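Local structure of SCO1 protein homolog (Bacillus subtilis, 1XZO) at residues D82-L87 with F103-S108. The protein is needed to insert copper into the active site of cytochrome c oxidase and may also act in copper homeostasis or redox signalling. Sequence-based numbering, arbitrary orientation.
Sequences DKPKQL and FLTGYS. With CA (calcium ion), chain J.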
loop_
_atom_site.group_PDB
_atom_site.type_symbol
_atom_site.label_atom_id
_atom_site.label_comp_id
_atom_site.label_asym_id
_atom_site.label_seq_id
_atom_site.Cartn_x
_atom_site.Cartn_y
_atom_site.Cartn_z
ATOM N N ASP A 82 -4.040 9.319 12.441
ATOM C CA ASP A 82 -3.162 9.552 11.334
ATOM C C ASP A 82 -3.521 10.669 10.341
ATOM O O ASP A 82 -3.773 10.394 9.185
ATOM C CB ASP A 82 -2.931 8.260 10.563
ATOM C CG ASP A 82 -2.345 7.128 11.450
ATOM O OD1 ASP A 82 -1.947 7.401 12.612
ATOM O OD2 ASP A 82 -2.329 5.936 11.082
ATOM N N LYS A 83 -3.308 11.908 10.731
ATOM C CA LYS A 83 -3.435 13.068 9.873
ATOM C C LYS A 83 -2.148 13.235 9.063
ATOM O O LYS A 83 -1.136 12.514 9.344
ATOM C CB LYS A 83 -3.755 14.295 10.733
ATOM C CG LYS A 83 -4.904 14.129 11.711
ATOM C CD LYS A 83 -6.090 13.428 11.067
ATOM C CE LYS A 83 -7.429 13.858 11.732
ATOM N NZ LYS A 83 -8.532 12.869 11.496
ATOM N N PRO A 84 -2.179 14.061 8.035
ATOM C CA PRO A 84 -1.077 14.212 7.077
ATOM C C PRO A 84 0.289 14.478 7.787
ATOM O O PRO A 84 1.324 13.836 7.433
ATOM C CB PRO A 84 -1.576 15.383 6.219
ATOM C CG PRO A 84 -3.176 15.086 6.217
ATOM C CD PRO A 84 -3.399 14.858 7.637
ATOM N N LYS A 85 0.252 15.236 8.856
ATOM C CA LYS A 85 1.452 15.524 9.686
ATOM C C LYS A 85 1.993 14.267 10.436
ATOM O O LYS A 85 3.210 14.043 10.554
ATOM C CB LYS A 85 1.139 16.593 10.749
ATOM C CG LYS A 85 2.268 16.783 11.829
ATOM C CD LYS A 85 2.100 18.148 12.532
ATOM C CE LYS A 85 2.240 18.107 14.039
ATOM N NZ LYS A 85 3.119 19.268 14.541
ATOM N N GLN A 86 1.092 13.508 11.019
ATOM C CA GLN A 86 1.475 12.226 11.595
ATOM C C GLN A 86 2.018 11.319 10.526
ATOM O O GLN A 86 2.967 10.582 10.833
ATOM C CB GLN A 86 0.310 11.564 12.356
ATOM C CG GLN A 86 -0.086 12.244 13.630
ATOM C CD GLN A 86 -0.641 13.654 13.380
ATOM O OE1 GLN A 86 -0.329 14.584 14.111
ATOM N NE2 GLN A 86 -1.418 13.810 12.323
ATOM N N LEU A 87 1.428 11.295 9.305
ATOM C CA LEU A 87 1.944 10.469 8.241
ATOM C C LEU A 87 3.412 10.863 7.924
ATOM O O LEU A 87 4.237 9.991 7.641
ATOM C CB LEU A 87 1.155 10.446 6.956
ATOM C CG LEU A 87 -0.246 9.857 7.259
ATOM C CD1 LEU A 87 -1.094 10.175 6.068
ATOM C CD2 LEU A 87 -0.173 8.382 7.628
ATOM N N PHE A 103 1.319 8.193 1.306
ATOM C CA PHE A 103 0.666 7.746 2.470
ATOM C C PHE A 103 -0.656 8.474 2.566
ATOM O O PHE A 103 -0.645 9.672 2.539
ATOM C CB PHE A 103 1.394 8.011 3.753
ATOM C CG PHE A 103 2.693 7.140 3.867
ATOM C CD1 PHE A 103 3.756 7.369 3.024
ATOM C CD2 PHE A 103 2.760 6.118 4.776
ATOM C CE1 PHE A 103 4.906 6.569 3.120
ATOM C CE2 PHE A 103 3.935 5.293 4.861
ATOM C CZ PHE A 103 4.986 5.530 4.071
ATOM N N LEU A 104 -1.743 7.725 2.697
ATOM C CA LEU A 104 -3.134 8.330 2.529
ATOM C C LEU A 104 -3.925 8.340 3.808
ATOM O O LEU A 104 -3.839 7.471 4.678
ATOM C CB LEU A 104 -3.916 7.548 1.481
ATOM C CG LEU A 104 -3.397 7.545 0.053
ATOM C CD1 LEU A 104 -4.284 6.926 -0.955
ATOM C CD2 LEU A 104 -2.892 8.936 -0.497
ATOM N N THR A 105 -4.774 9.378 3.978
ATOM C CA THR A 105 -5.729 9.529 5.082
ATOM C C THR A 105 -6.871 10.368 4.442
ATOM O O THR A 105 -7.000 10.427 3.192
ATOM C CB THR A 105 -5.234 10.182 6.448
ATOM O OG1 THR A 105 -4.500 11.410 6.061
ATOM C CG2 THR A 105 -4.128 9.336 7.089
ATOM N N GLY A 106 -7.673 10.908 5.314
ATOM C CA GLY A 106 -8.780 11.777 4.949
ATOM C C GLY A 106 -10.053 11.005 4.682
ATOM O O GLY A 106 -10.650 11.091 3.571
ATOM N N TYR A 107 -10.427 10.300 5.734
ATOM C CA TYR A 107 -11.538 9.358 5.733
ATOM C C TYR A 107 -11.816 8.890 7.130
ATOM O O TYR A 107 -11.016 8.961 8.039
ATOM C CB TYR A 107 -11.422 8.247 4.722
ATOM C CG TYR A 107 -10.047 7.499 4.762
ATOM C CD1 TYR A 107 -9.732 6.672 5.811
ATOM C CD2 TYR A 107 -9.168 7.715 3.780
ATOM C CE1 TYR A 107 -8.505 5.978 5.863
ATOM C CE2 TYR A 107 -7.870 7.104 3.837
ATOM C CZ TYR A 107 -7.596 6.210 4.845
ATOM O OH TYR A 107 -6.376 5.530 4.805
ATOM N N SER A 108 -13.039 8.394 7.354
ATOM C CA SER A 108 -13.406 7.816 8.619
ATOM C C SER A 108 -12.995 6.368 8.674
ATOM O O SER A 108 -12.753 5.784 7.633
ATOM C CB SER A 108 -14.928 7.887 8.807
ATOM O OG SER A 108 -15.532 6.970 7.973
HETATM CA CA CA J . -11.219 12.458 1.341
HETATM O O HOH W 1 -8.569 11.320 8.442
HETATM O O HOH W 2 -11.659 13.560 -0.691
#
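Leu87 and Thr105 meet tip to tip at the buried end of the contact, where the first turn of helix 84-91 lies against strand 101-104 and the residues that follow it. CD1 of Leu87 sits 3.3 Å from CG2 of Thr105, a tight approach, though the modelled position of this threonine methyl is doubtful. The same CD1 of Leu87 lies 3.6 Å from the carbonyl O of Phe103. In Leu87, chi1 of -63° points CG at the strand and, with chi2 near 166°, makes CD1 the leading methyl. Of the Phe103 side chain, CB does the touching, 4.0 Å from CD1 of Leu87; the ring leads away and stacks on Trp101. The hydroxyl OG1 of Thr105, set between its own backbone N and carbonyl carbon (chi1 48°), sits beside CD1 of Leu87 at 3.6 Å and borders the Pro84 ring, and the leucine thus meets both branches of the threonine. Asp82 turns its carboxylate off to bond with Thr43 and Ser76. Lys83 is the N-cap residue, and the N of Leu87 donates to the O of Lys83 at 2.8 Å, closing the first helical turn.

Toward solvent the fit gives way to a water-mediated link. Water 1 accepts a bond from the N of Gly106 at 3.3 Å and is held only weakly by NZ of Lys83, whose stronger partner is the O of Pro79. On the other side of Gly106, its O binds a calcium ion at 2.7 Å, which also carries a water. Helix 84-91 thus packs against the outermost parallel strand as the connection of the beta-alpha-beta unit 71-76, 84-91, 101-104, part of the thioredoxin-like fold of Sco proteins.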